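39 kDa initiator binding protein (Trichomonas vaginalis, PDB 1Q88) probably binds the initiator element of core promoters in transcription, this chain being the C-terminal part, which lacks the N-terminal DNA-binding domain. Local coordinates at residues E41-L46 / D57-K62; F67-Q72 / I111-A116; D144-W149 / K161-I166; Q152-C157 / K168-P173. One frame throughout, in Å; residues are numbered along the deposited sequence.

How the contacts relate
Contact 1 closes before contact 2 opens, and both precede contacts 3 and 4, whose segments alternate along the chain. Contacts 1 and 2 lie in the helical half, contacts 3 and 4 on the five-stranded antiparallel sheet. The centres of contacts 1 and 2 are about 16 Å apart, helix 56-67 feeds both, and Ile42 packs on Phe67. Contacts 3 and 4 alternate because strands 147-150, 157-161 and 166-171 are sequential neighbours in the sheet; their centres are about 17 Å apart. The centres of contacts 1 and 3, about 34 Å apart, lie on opposite sides of the chain's centre. Between the halves, Lys114 NZ of contact 2 probably hydrogen-bonds Asn171 OD1 of contact 4, 3.1 Å away, a direct polar link between helix 111-124 and strand 166-171.

Contact 1 of 4, residues E41-L46 / D57-K62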
loop_
_atom_site.group_PDB
_atom_site.type_symbol
_atom_site.label_atom_id
_atom_site.label_comp_id
_atom_site.label_asym_id
_atom_site.label_seq_id
_atom_site.Cartn_x
_atom_site.Cartn_y
_atom_site.Cartn_z
ATOM N N GLU A 41 9.624 15.738 -3.170
ATOM C CA GLU A 41 8.954 16.626 -4.116
ATOM C C GLU A 41 7.468 16.741 -3.803
ATOM O O GLU A 41 6.915 17.838 -3.746
ATOM C CB GLU A 41 9.160 16.097 -5.543
ATOM C CG GLU A 41 8.368 16.785 -6.646
ATOM C CD GLU A 41 8.280 15.922 -7.910
ATOM O OE1 GLU A 41 9.339 15.574 -8.478
ATOM O OE2 GLU A 41 7.152 15.576 -8.333
ATOM N N ILE A 42 6.829 15.601 -3.583
ATOM C CA ILE A 42 5.413 15.590 -3.297
ATOM C C ILE A 42 5.095 16.123 -1.911
ATOM O O ILE A 42 4.074 16.763 -1.721
ATOM C CB ILE A 42 4.829 14.170 -3.457
ATOM C CG1 ILE A 42 5.081 13.669 -4.877
ATOM C CG2 ILE A 42 3.331 14.177 -3.201
ATOM C CD1 ILE A 42 4.520 12.302 -5.124
ATOM N N TRP A 43 5.954 15.869 -0.936
ATOM C CA TRP A 43 5.682 16.375 0.406
ATOM C C TRP A 43 5.719 17.900 0.405
ATOM O O TRP A 43 4.953 18.550 1.117
ATOM C CB TRP A 43 6.695 15.813 1.404
ATOM C CG TRP A 43 6.635 16.451 2.753
ATOM C CD1 TRP A 43 7.443 17.443 3.221
ATOM C CD2 TRP A 43 5.725 16.138 3.818
ATOM N NE1 TRP A 43 7.096 17.767 4.514
ATOM C CE2 TRP A 43 6.046 16.981 4.904
ATOM C CE3 TRP A 43 4.670 15.225 3.957
ATOM C CZ2 TRP A 43 5.352 16.941 6.119
ATOM C CZ3 TRP A 43 3.975 15.185 5.169
ATOM C CH2 TRP A 43 4.324 16.038 6.232
ATOM N N PHE A 44 6.607 18.470 -0.400
ATOM C CA PHE A 44 6.709 19.918 -0.484
ATOM C C PHE A 44 5.511 20.470 -1.249
ATOM O O PHE A 44 4.899 21.462 -0.846
ATOM C CB PHE A 44 8.000 20.324 -1.190
ATOM C CG PHE A 44 8.161 21.802 -1.333
ATOM C CD1 PHE A 44 8.396 22.600 -0.216
ATOM C CD2 PHE A 44 8.035 22.410 -2.580
ATOM C CE1 PHE A 44 8.499 23.988 -0.341
ATOM C CE2 PHE A 44 8.136 23.793 -2.720
ATOM C CZ PHE A 44 8.367 24.585 -1.596
ATOM N N ARG A 45 5.167 19.819 -2.353
ATOM C CA ARG A 45 4.038 20.263 -3.156
ATOM C C ARG A 45 2.703 20.231 -2.405
ATOM O O ARG A 45 1.750 20.896 -2.811
ATOM C CB ARG A 45 3.937 19.415 -4.422
ATOM C CG ARG A 45 2.852 19.876 -5.375
ATOM C CD ARG A 45 3.065 19.283 -6.756
ATOM N NE ARG A 45 1.994 19.625 -7.691
ATOM C CZ ARG A 45 1.696 20.862 -8.083
ATOM N NH1 ARG A 45 2.385 21.901 -7.624
ATOM N NH2 ARG A 45 0.712 21.059 -8.953
ATOM N N LEU A 46 2.633 19.473 -1.312
ATOM C CA LEU A 46 1.403 19.365 -0.535
ATOM C C LEU A 46 1.383 20.216 0.733
ATOM O O LEU A 46 0.357 20.810 1.061
ATOM C CB LEU A 46 1.151 17.909 -0.126
ATOM C CG LEU A 46 1.046 16.804 -1.183
ATOM C CD1 LEU A 46 0.904 15.451 -0.485
ATOM C CD2 LEU A 46 -0.136 17.058 -2.096
ATOM N N ASP A 57 -5.585 16.014 9.218
ATOM C CA ASP A 57 -6.662 16.413 8.320
ATOM C C ASP A 57 -6.158 17.201 7.131
ATOM O O ASP A 57 -6.692 17.086 6.032
ATOM C CB ASP A 57 -7.685 17.262 9.074
ATOM C CG ASP A 57 -8.516 16.446 10.035
ATOM O OD1 ASP A 57 -9.209 17.053 10.883
ATOM O OD2 ASP A 57 -8.487 15.199 9.937
ATOM N N PHE A 58 -5.139 18.021 7.351
ATOM C CA PHE A 58 -4.608 18.827 6.271
ATOM C C PHE A 58 -3.999 17.942 5.187
ATOM O O PHE A 58 -4.305 18.094 4.004
ATOM C CB PHE A 58 -3.570 19.807 6.820
ATOM C CG PHE A 58 -3.029 20.753 5.793
ATOM C CD1 PHE A 58 -1.918 20.411 5.032
ATOM C CD2 PHE A 58 -3.627 21.988 5.586
ATOM C CE1 PHE A 58 -1.402 21.291 4.076
ATOM C CE2 PHE A 58 -3.123 22.877 4.633
ATOM C CZ PHE A 58 -2.007 22.527 3.876
ATOM N N LEU A 59 -3.157 17.004 5.603
ATOM C CA LEU A 59 -2.486 16.092 4.686
ATOM C C LEU A 59 -3.477 15.244 3.881
ATOM O O LEU A 59 -3.378 15.153 2.656
ATOM C CB LEU A 59 -1.557 15.167 5.476
ATOM C CG LEU A 59 -0.165 14.825 4.936
ATOM C CD1 LEU A 59 0.081 13.357 5.191
ATOM C CD2 LEU A 59 -0.041 15.139 3.458
ATOM N N ILE A 60 -4.421 14.619 4.585
ATOM C CA ILE A 60 -5.428 13.762 3.965
ATOM C C ILE A 60 -6.179 14.514 2.873
ATOM O O ILE A 60 -6.433 13.971 1.798
ATOM C CB ILE A 60 -6.465 13.262 5.011
ATOM C CG1 ILE A 60 -5.752 12.596 6.187
ATOM C CG2 ILE A 60 -7.414 12.261 4.378
ATOM C CD1 ILE A 60 -5.165 11.274 5.871
ATOM N N GLU A 61 -6.521 15.770 3.145
ATOM C CA GLU A 61 -7.263 16.567 2.183
ATOM C C GLU A 61 -6.483 16.923 0.925
ATOM O O GLU A 61 -7.007 16.828 -0.191
ATOM C CB GLU A 61 -7.759 17.844 2.831
ATOM C CG GLU A 61 -8.551 18.689 1.860
ATOM C CD GLU A 61 -9.306 19.799 2.537
ATOM O OE1 GLU A 61 -10.099 20.472 1.840
ATOM O OE2 GLU A 61 -9.101 19.999 3.758
ATOM N N LYS A 62 -5.242 17.355 1.116
ATOM C CA LYS A 62 -4.379 17.728 0.010
ATOM C C LYS A 62 -3.982 16.499 -0.814
ATOM O O LYS A 62 -3.896 16.572 -2.038
ATOM C CB LYS A 62 -3.144 18.438 0.557
ATOM C CG LYS A 62 -3.412 19.857 1.020
ATOM C CD LYS A 62 -3.489 20.780 -0.182
ATOM C CE LYS A 62 -3.996 22.164 0.193
ATOM N NZ LYS A 62 -5.432 22.131 0.601
#
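Leu46 and Leu59 meet at a helix-helix packing contact between helix 29-47 and helix 56-67, which a short connection holding strand 53-55 links in sequence. The axes of the two short segments come no closer than 10.9 Å and their directions differ by 105°, so the segments cross nearly at right angles; the surface buried between them is a modest 236 Å². The backbones approach most nearly where Leu46 CA stands 6.0 Å from Lys62 CA. Leu46 divides its two methyls between partners: CD1 touches Leu59 CD2 at 4.1 Å, while CD2 rests 3.8 Å from the backbone atom Lys62 O. The leucine chains run across each other at about a right angle. Leu59 also packs against Trp43, whose CZ3 lies 4.2 Å from Leu59 CG. With Trp43 CG anti to the backbone N (chi1 170°), the six-membered part of the indole extends toward the other helix, and its NE1 bonds to Asp51 O. On the more open side, Leu46 O sits near the plane of the Phe58 ring at its edge, 3.5 Å from CE1, and Lys62 CG passes 3.9 Å from Leu46 O. The pair lies within a wider helical packing: Trp43 also touches Lys95 of helix 95-104, and Leu59 touches Met85, just past helix 74-84.

Contact 2 of 4, residues F67-Q72 / I111-A116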
loop_
_atom_site.group_PDB
_atom_site.type_symbol
_atom_site.label_atom_id
_atom_site.label_comp_id
_atom_site.label_asym_id
_atom_site.label_seq_id
_atom_site.Cartn_x
_atom_site.Cartn_y
_atom_site.Cartn_z
ATOM N N PHE A 67 -4.213 12.866 -5.532
ATOM C CA PHE A 67 -4.138 11.453 -5.930
ATOM C C PHE A 67 -5.395 10.813 -6.496
ATOM O O PHE A 67 -5.307 9.809 -7.196
ATOM C CB PHE A 67 -3.700 10.573 -4.750
ATOM C CG PHE A 67 -2.413 10.993 -4.107
ATOM C CD1 PHE A 67 -1.407 11.610 -4.844
ATOM C CD2 PHE A 67 -2.197 10.744 -2.754
ATOM C CE1 PHE A 67 -0.210 11.971 -4.243
ATOM C CE2 PHE A 67 -1.002 11.100 -2.145
ATOM C CZ PHE A 67 -0.005 11.716 -2.893
ATOM N N LYS A 68 -6.560 11.357 -6.172
ATOM C CA LYS A 68 -7.808 10.777 -6.651
ATOM C C LYS A 68 -7.915 10.770 -8.170
ATOM O O LYS A 68 -7.198 11.500 -8.854
ATOM C CB LYS A 68 -8.996 11.537 -6.085
ATOM C CG LYS A 68 -9.319 12.836 -6.791
ATOM C CD LYS A 68 -10.560 13.445 -6.161
ATOM C CE LYS A 68 -11.226 14.481 -7.044
ATOM N NZ LYS A 68 -11.813 13.875 -8.257
ATOM N N GLN A 69 -8.813 9.931 -8.680
ATOM C CA GLN A 69 -9.075 9.824 -10.115
ATOM C C GLN A 69 -10.075 10.921 -10.479
ATOM O O GLN A 69 -10.786 11.432 -9.617
ATOM C CB GLN A 69 -9.696 8.473 -10.445
ATOM C CG GLN A 69 -8.839 7.276 -10.122
ATOM C CD GLN A 69 -7.867 6.957 -11.226
ATOM O OE1 GLN A 69 -6.698 7.326 -11.167
ATOM N NE2 GLN A 69 -8.348 6.271 -12.256
ATOM N N PRO A 70 -10.167 11.276 -11.768
ATOM C CA PRO A 70 -11.094 12.326 -12.209
ATOM C C PRO A 70 -12.571 12.106 -11.869
ATOM O O PRO A 70 -13.262 13.052 -11.497
ATOM C CB PRO A 70 -10.856 12.387 -13.716
ATOM C CG PRO A 70 -9.430 11.934 -13.856
ATOM C CD PRO A 70 -9.386 10.762 -12.903
ATOM N N GLU A 71 -13.054 10.874 -12.001
ATOM C CA GLU A 71 -14.457 10.582 -11.707
ATOM C C GLU A 71 -14.679 10.255 -10.232
ATOM O O GLU A 71 -15.819 10.160 -9.774
ATOM C CB GLU A 71 -14.959 9.394 -12.538
ATOM C CG GLU A 71 -14.173 9.083 -13.797
ATOM C CD GLU A 71 -12.866 8.394 -13.499
ATOM O OE1 GLU A 71 -12.848 7.553 -12.576
ATOM O OE2 GLU A 71 -11.861 8.678 -14.188
ATOM N N GLN A 72 -13.591 10.075 -9.492
ATOM C CA GLN A 72 -13.682 9.736 -8.081
ATOM C C GLN A 72 -13.975 10.947 -7.204
ATOM O O GLN A 72 -13.278 11.951 -7.269
ATOM C CB GLN A 72 -12.383 9.064 -7.629
ATOM C CG GLN A 72 -12.346 8.683 -6.154
ATOM C CD GLN A 72 -10.995 8.125 -5.736
ATOM O OE1 GLN A 72 -10.001 8.288 -6.446
ATOM N NE2 GLN A 72 -10.948 7.483 -4.572
ATOM N N ILE A 111 -2.153 5.395 -7.968
ATOM C CA ILE A 111 -2.242 4.911 -6.586
ATOM C C ILE A 111 -3.612 4.360 -6.203
ATOM O O ILE A 111 -3.711 3.360 -5.486
ATOM C CB ILE A 111 -1.782 6.013 -5.558
ATOM C CG1 ILE A 111 -1.658 5.418 -4.157
ATOM C CG2 ILE A 111 -2.755 7.169 -5.513
ATOM C CD1 ILE A 111 -0.760 6.238 -3.251
ATOM N N MET A 112 -4.667 4.983 -6.710
ATOM C CA MET A 112 -6.020 4.535 -6.407
ATOM C C MET A 112 -6.312 3.185 -7.112
ATOM O O MET A 112 -7.135 2.408 -6.639
ATOM C CB MET A 112 -7.007 5.646 -6.817
ATOM C CG MET A 112 -7.998 6.124 -5.738
ATOM S SD MET A 112 -7.343 6.376 -4.064
ATOM C CE MET A 112 -7.280 8.130 -3.898
ATOM N N LEU A 113 -5.610 2.895 -8.210
ATOM C CA LEU A 113 -5.807 1.635 -8.940
ATOM C C LEU A 113 -5.172 0.461 -8.207
ATOM O O LEU A 113 -5.752 -0.626 -8.139
ATOM C CB LEU A 113 -5.228 1.725 -10.356
ATOM C CG LEU A 113 -5.915 2.754 -11.257
ATOM C CD1 LEU A 113 -5.190 2.875 -12.600
ATOM C CD2 LEU A 113 -7.354 2.347 -11.462
ATOM N N LYS A 114 -3.977 0.667 -7.667
ATOM C CA LYS A 114 -3.323 -0.400 -6.922
ATOM C C LYS A 114 -4.054 -0.601 -5.600
ATOM O O LYS A 114 -4.177 -1.730 -5.125
ATOM C CB LYS A 114 -1.854 -0.072 -6.659
ATOM C CG LYS A 114 -0.992 0.005 -7.909
ATOM C CD LYS A 114 0.475 0.010 -7.530
ATOM C CE LYS A 114 1.375 0.224 -8.728
ATOM N NZ LYS A 114 2.755 -0.233 -8.405
ATOM N N ILE A 115 -4.544 0.482 -4.995
ATOM C CA ILE A 115 -5.276 0.340 -3.737
ATOM C C ILE A 115 -6.493 -0.557 -3.990
ATOM O O ILE A 115 -6.701 -1.529 -3.270
ATOM C CB ILE A 115 -5.735 1.725 -3.159
ATOM C CG1 ILE A 115 -4.534 2.472 -2.555
ATOM C CG2 ILE A 115 -6.807 1.528 -2.085
ATOM C CD1 ILE A 115 -4.797 3.957 -2.233
ATOM N N ALA A 116 -7.266 -0.252 -5.033
ATOM C CA ALA A 116 -8.468 -1.025 -5.379
ATOM C C ALA A 116 -8.199 -2.501 -5.653
ATOM O O ALA A 116 -8.954 -3.385 -5.227
ATOM C CB ALA A 116 -9.147 -0.414 -6.592
HETATM O O HOH W 1 -4.358 7.545 -8.862
#
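Phe67 and Ile111 open the apolar part of this contact, Phe67 CB lying 3.6 Å from Ile111 CG2. Met112 continues it with a chain bent at chi2 and chi3, which folds its methyl CE back to 3.9 Å from Lys68 CA. The Gln72 side chain crosses Met112 at about a right angle, its amide beside Met112 CG and CE, while Gln69 CG packs 4.1 Å from Met112 CB. The polar interactions are largely internal to 67-72. Gln72 OE1 takes the Gln69 N-H on an in-plane lone pair, at 3.0 Å and 165°, while Gln72 NE2 bonds to Asn76. Lys68 NZ donates to Gln72 O at 2.6 Å and to Gln69 O at 3.0 Å; Gln69 O receives Gln72 N from its opposite face. One water links the segments, donating to Phe67 O (3.0 Å) and accepting weakly from Met112 N (3.4 Å). The chemistry is consistent with a loop braced by its own hydrogen bonds, against which helix 111-124 packs mainly through carbon and sulfur side chains.

Contact 3 of 4, residues D144-W149 / K161-I166; sequences DSISGW and KTPTGI
Lys161 and Ser147 face each other as an antiparallel hydrogen-bonded pair, and the orientation of their side chains organises the contact. The backbone evidence is two bonds: Lys161 N to Ser147 O at 2.8 Å (151° at the hydrogen) and Ser147 N to Lys161 O at 3.1 Å (147°). Both side chains leave the sheet on the same face. Lys161 does not extend from it; bends at chi2, chi3 and chi4 curl the chain so that NZ returns to Ser147 OG at 3.2 Å, a weak bond. Ser145 OG, near the same ammonium group, is instead bonded to Gln142. Trp149 crosses Lys161 obliquely, its CZ3 3.8 Å from Lys161 CB; with CG placed between the backbone N and the carbonyl carbon (chi1 67°), the indole swings to Lys161. Beyond the bridge the packing passes to Pro163, whose CD meets Ser145 O at 3.3 Å and Ile146 CG1 at 3.7 Å, the Ile146 and Pro163 side chains lying about perpendicular. Thr162 donates both its N-H and its OG1 hydroxyl to Gly165 O, the hydroxyl at 2.7 Å, closing the tight turn through Pro163 and Thr164. Such sequential neighbours, 147-150 beside 157-161 and then 166-171, are those of an antiparallel beta meander.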
loop_
_atom_site.group_PDB
_atom_site.type_symbol
_atom_site.label_atom_id
_atom_site.label_comp_id
_atom_site.label_asym_id
_atom_site.label_seq_id
_atom_site.Cartn_x
_atom_site.Cartn_y
_atom_site.Cartn_z
ATOM N N ASP A 144 -3.586 -20.456 13.411
ATOM C CA ASP A 144 -4.142 -21.065 12.207
ATOM C C ASP A 144 -5.022 -20.081 11.425
ATOM O O ASP A 144 -6.051 -20.465 10.859
ATOM C CB ASP A 144 -4.955 -22.313 12.580
ATOM C CG ASP A 144 -5.163 -23.255 11.401
ATOM O OD1 ASP A 144 -4.166 -23.838 10.920
ATOM O OD2 ASP A 144 -6.324 -23.413 10.958
ATOM N N SER A 145 -4.610 -18.812 11.401
ATOM C CA SER A 145 -5.340 -17.765 10.680
ATOM C C SER A 145 -4.536 -17.296 9.466
ATOM O O SER A 145 -3.583 -17.957 9.048
ATOM C CB SER A 145 -5.628 -16.575 11.609
ATOM O OG SER A 145 -4.434 -15.906 11.983
ATOM N N ILE A 146 -4.927 -16.160 8.899
ATOM C CA ILE A 146 -4.240 -15.608 7.735
ATOM C C ILE A 146 -4.252 -14.089 7.787
ATOM O O ILE A 146 -5.293 -13.472 7.581
ATOM C CB ILE A 146 -4.916 -16.058 6.426
ATOM C CG1 ILE A 146 -4.694 -17.556 6.222
ATOM C CG2 ILE A 146 -4.365 -15.263 5.244
ATOM C CD1 ILE A 146 -5.349 -18.098 4.975
ATOM N N SER A 147 -3.099 -13.488 8.062
ATOM C CA SER A 147 -3.007 -12.036 8.134
ATOM C C SER A 147 -1.917 -11.507 7.213
ATOM O O SER A 147 -0.978 -12.221 6.863
ATOM C CB SER A 147 -2.713 -11.587 9.564
ATOM O OG SER A 147 -1.392 -11.937 9.932
ATOM N N GLY A 148 -2.055 -10.247 6.814
ATOM C CA GLY A 148 -1.073 -9.632 5.944
ATOM C C GLY A 148 -0.897 -8.164 6.281
ATOM O O GLY A 148 -1.866 -7.454 6.549
ATOM N N TRP A 149 0.341 -7.697 6.273
ATOM C CA TRP A 149 0.604 -6.301 6.573
ATOM C C TRP A 149 1.866 -5.835 5.846
ATOM O O TRP A 149 2.614 -6.644 5.296
ATOM C CB TRP A 149 0.738 -6.112 8.093
ATOM C CG TRP A 149 1.937 -6.782 8.686
ATOM C CD1 TRP A 149 3.176 -6.234 8.866
ATOM C CD2 TRP A 149 2.049 -8.160 9.068
ATOM N NE1 TRP A 149 4.055 -7.188 9.326
ATOM C CE2 TRP A 149 3.388 -8.376 9.461
ATOM C CE3 TRP A 149 1.148 -9.231 9.110
ATOM C CZ2 TRP A 149 3.851 -9.620 9.889
ATOM C CZ3 TRP A 149 1.610 -10.473 9.537
ATOM C CH2 TRP A 149 2.953 -10.654 9.921
ATOM N N LYS A 161 1.253 -13.783 6.413
ATOM C CA LYS A 161 1.418 -14.829 7.411
ATOM C C LYS A 161 0.283 -15.829 7.213
ATOM O O LYS A 161 -0.888 -15.513 7.429
ATOM C CB LYS A 161 1.364 -14.223 8.818
ATOM C CG LYS A 161 2.167 -14.974 9.870
ATOM C CD LYS A 161 1.354 -16.036 10.595
ATOM C CE LYS A 161 0.509 -15.443 11.734
ATOM N NZ LYS A 161 -0.770 -14.796 11.289
ATOM N N THR A 162 0.634 -17.025 6.761
ATOM C CA THR A 162 -0.356 -18.067 6.538
ATOM C C THR A 162 -0.003 -19.287 7.377
ATOM O O THR A 162 1.086 -19.367 7.953
ATOM C CB THR A 162 -0.424 -18.484 5.049
ATOM O OG1 THR A 162 0.814 -19.082 4.652
ATOM C CG2 THR A 162 -0.699 -17.274 4.176
ATOM N N PRO A 163 -0.932 -20.251 7.474
ATOM C CA PRO A 163 -0.685 -21.464 8.259
ATOM C C PRO A 163 0.601 -22.156 7.794
ATOM O O PRO A 163 1.475 -22.480 8.603
ATOM C CB PRO A 163 -1.935 -22.297 7.992
ATOM C CG PRO A 163 -3.004 -21.231 7.832
ATOM C CD PRO A 163 -2.311 -20.232 6.947
ATOM N N THR A 164 0.710 -22.361 6.481
ATOM C CA THR A 164 1.876 -23.002 5.887
ATOM C C THR A 164 3.186 -22.273 6.228
ATOM O O THR A 164 4.163 -22.900 6.648
ATOM C CB THR A 164 1.708 -23.116 4.344
ATOM O OG1 THR A 164 2.981 -22.976 3.704
ATOM C CG2 THR A 164 0.749 -22.058 3.830
ATOM N N GLY A 165 3.203 -20.951 6.071
ATOM C CA GLY A 165 4.406 -20.190 6.372
ATOM C C GLY A 165 4.332 -18.741 5.921
ATOM O O GLY A 165 3.281 -18.278 5.469
ATOM N N ILE A 166 5.445 -18.019 6.035
ATOM C CA ILE A 166 5.488 -16.613 5.635
ATOM C C ILE A 166 5.786 -16.419 4.151
ATOM O O ILE A 166 6.581 -17.149 3.574
ATOM C CB ILE A 166 6.567 -15.837 6.412
ATOM C CG1 ILE A 166 6.309 -15.923 7.917
ATOM C CG2 ILE A 166 6.564 -14.380 5.967
ATOM C CD1 ILE A 166 5.152 -15.077 8.384
#

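Contact 4 of 4, residues Q152-C157 / K168-P173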
loop_
_atom_site.group_PDB
_atom_site.type_symbol
_atom_site.label_atom_id
_atom_site.label_comp_id
_atom_site.label_asym_id
_atom_site.label_seq_id
_atom_site.Cartn_x
_atom_site.Cartn_y
_atom_site.Cartn_z
ATOM N N GLN A 152 6.735 -2.166 8.515
ATOM C CA GLN A 152 6.914 -0.760 8.845
ATOM C C GLN A 152 8.300 -0.251 8.440
ATOM O O GLN A 152 8.468 0.930 8.146
ATOM C CB GLN A 152 6.682 -0.537 10.341
ATOM C CG GLN A 152 6.098 0.838 10.687
ATOM C CD GLN A 152 4.607 0.958 10.361
ATOM O OE1 GLN A 152 4.195 0.869 9.197
ATOM N NE2 GLN A 152 3.792 1.147 11.398
ATOM N N ASN A 153 9.292 -1.137 8.415
ATOM C CA ASN A 153 10.640 -0.731 8.024
ATOM C C ASN A 153 10.881 -0.823 6.519
ATOM O O ASN A 153 11.742 -0.128 5.985
ATOM C CB ASN A 153 11.686 -1.560 8.766
ATOM C CG ASN A 153 11.726 -1.245 10.251
ATOM O OD1 ASN A 153 11.716 -0.073 10.647
ATOM N ND2 ASN A 153 11.782 -2.287 11.084
ATOM N N GLU A 154 10.142 -1.696 5.843
ATOM C CA GLU A 154 10.251 -1.843 4.389
ATOM C C GLU A 154 8.832 -1.675 3.853
ATOM O O GLU A 154 8.236 -2.622 3.358
ATOM C CB GLU A 154 10.793 -3.229 4.028
ATOM C CG GLU A 154 12.172 -3.197 3.416
ATOM C CD GLU A 154 12.718 -4.583 3.090
ATOM O OE1 GLU A 154 12.175 -5.271 2.200
ATOM O OE2 GLU A 154 13.704 -4.991 3.731
ATOM N N PRO A 155 8.291 -0.449 3.918
ATOM C CA PRO A 155 6.928 -0.156 3.460
ATOM C C PRO A 155 6.429 -0.728 2.129
ATOM O O PRO A 155 5.226 -0.857 1.966
ATOM C CB PRO A 155 6.869 1.375 3.481
ATOM C CG PRO A 155 7.928 1.762 4.459
ATOM C CD PRO A 155 9.037 0.804 4.123
ATOM N N ASN A 156 7.304 -1.053 1.177
ATOM C CA ASN A 156 6.803 -1.595 -0.088
ATOM C C ASN A 156 6.729 -3.110 -0.041
ATOM O O ASN A 156 6.345 -3.752 -1.020
ATOM C CB ASN A 156 7.681 -1.183 -1.261
ATOM C CG ASN A 156 9.011 -1.884 -1.254
ATOM O OD1 ASN A 156 9.703 -1.895 -0.238
ATOM N ND2 ASN A 156 9.385 -2.470 -2.384
ATOM N N CYS A 157 7.078 -3.686 1.103
ATOM C CA CYS A 157 7.038 -5.131 1.250
ATOM C C CYS A 157 5.813 -5.620 2.025
ATOM O O CYS A 157 5.643 -5.279 3.199
ATOM C CB CYS A 157 8.316 -5.622 1.935
ATOM S SG CYS A 157 8.385 -7.427 2.095
ATOM N N LYS A 168 6.556 -13.228 1.129
ATOM C CA LYS A 168 6.855 -11.817 0.926
ATOM C C LYS A 168 6.737 -11.455 -0.555
ATOM O O LYS A 168 7.191 -12.195 -1.430
ATOM C CB LYS A 168 8.252 -11.477 1.461
ATOM C CG LYS A 168 8.307 -11.296 2.977
ATOM C CD LYS A 168 9.721 -10.997 3.470
ATOM C CE LYS A 168 9.758 -10.773 4.982
ATOM N NZ LYS A 168 11.136 -10.481 5.473
ATOM N N ILE A 169 6.095 -10.326 -0.828
ATOM C CA ILE A 169 5.912 -9.854 -2.192
ATOM C C ILE A 169 6.081 -8.325 -2.141
ATOM O O ILE A 169 5.518 -7.645 -1.271
ATOM C CB ILE A 169 4.512 -10.301 -2.749
ATOM C CG1 ILE A 169 4.370 -9.923 -4.224
ATOM C CG2 ILE A 169 3.383 -9.690 -1.927
ATOM C CD1 ILE A 169 5.241 -10.708 -5.147
ATOM N N TRP A 170 6.890 -7.799 -3.060
ATOM C CA TRP A 170 7.194 -6.371 -3.095
ATOM C C TRP A 170 6.501 -5.569 -4.173
ATOM O O TRP A 170 6.262 -6.045 -5.282
ATOM C CB TRP A 170 8.707 -6.154 -3.243
ATOM C CG TRP A 170 9.520 -6.570 -2.057
ATOM C CD1 TRP A 170 10.034 -5.758 -1.085
ATOM C CD2 TRP A 170 9.938 -7.901 -1.731
ATOM N NE1 TRP A 170 10.750 -6.500 -0.177
ATOM C CE2 TRP A 170 10.708 -7.819 -0.548
ATOM C CE3 TRP A 170 9.737 -9.159 -2.324
ATOM C CZ2 TRP A 170 11.284 -8.949 0.055
ATOM C CZ3 TRP A 170 10.308 -10.283 -1.723
ATOM C CH2 TRP A 170 11.073 -10.167 -0.544
ATOM N N ASN A 171 6.200 -4.329 -3.813
ATOM C CA ASN A 171 5.564 -3.366 -4.697
ATOM C C ASN A 171 6.680 -2.498 -5.262
ATOM O O ASN A 171 7.579 -2.082 -4.526
ATOM C CB ASN A 171 4.602 -2.487 -3.900
ATOM C CG ASN A 171 4.023 -1.357 -4.721
ATOM O OD1 ASN A 171 3.292 -1.592 -5.684
ATOM N ND2 ASN A 171 4.348 -0.115 -4.347
ATOM N N LYS A 172 6.618 -2.220 -6.560
ATOM C CA LYS A 172 7.626 -1.390 -7.216
ATOM C C LYS A 172 7.078 0.023 -7.332
ATOM O O LYS A 172 6.500 0.384 -8.356
ATOM C CB LYS A 172 7.930 -1.938 -8.607
ATOM C CG LYS A 172 8.295 -3.408 -8.593
ATOM C CD LYS A 172 9.598 -3.644 -7.853
ATOM C CE LYS A 172 10.793 -3.382 -8.758
ATOM N NZ LYS A 172 12.081 -3.395 -7.999
ATOM N N PRO A 173 7.288 0.846 -6.294
ATOM C CA PRO A 173 6.843 2.239 -6.181
ATOM C C PRO A 173 7.019 3.106 -7.424
ATOM O O PRO A 173 6.349 4.122 -7.568
ATOM C CB PRO A 173 7.674 2.782 -5.019
ATOM C CG PRO A 173 8.059 1.584 -4.240
ATOM C CD PRO A 173 8.333 0.559 -5.294
#
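Trp170 on strand 166-171 meets the type I beta turn from Glu154 to Cys157, which leads into strand 157-161 of the antiparallel sheet. Cys157 and Trp170 form a non-hydrogen-bonded pair, their CA atoms 4.5 Å apart and both side chains on one face of the sheet. From Trp170 CB, which passes 3.8 Å from Asn156 ND2, the chain leaves with CG anti to the carbonyl carbon (chi1 -68°), and this lays the indole along the turn. CD1 comes next, 3.5 Å from Cys157 CB, with the Asn156 amide at the ring's edge and its plane turned 50° from that of the ring. NE1 then donates to Glu154 OE1 at 3.0 Å with a nearly straight 176° angle, the carboxylate oxygen lying in the ring plane; carboxylate and indole are almost coplanar. Farther on, CE2 and CZ2 pass under Cys157 SG, which stands over one face, 3.7 Å from the centroid of the five-membered ring and displaced toward its rim. Together the in-plane bond at the edge and the sulfur over the face would probably limit the freedom of the indole to turn. Lys168 packs its aliphatic chain on the same sulfur. Beside the ring the backbones join: Asn171 N donates to Asn156 O at 2.9 Å, while Asn156 OD1 is taken by Gly25 N. Within the turn, Cys157 N reaches Glu154 O at 2.7 Å.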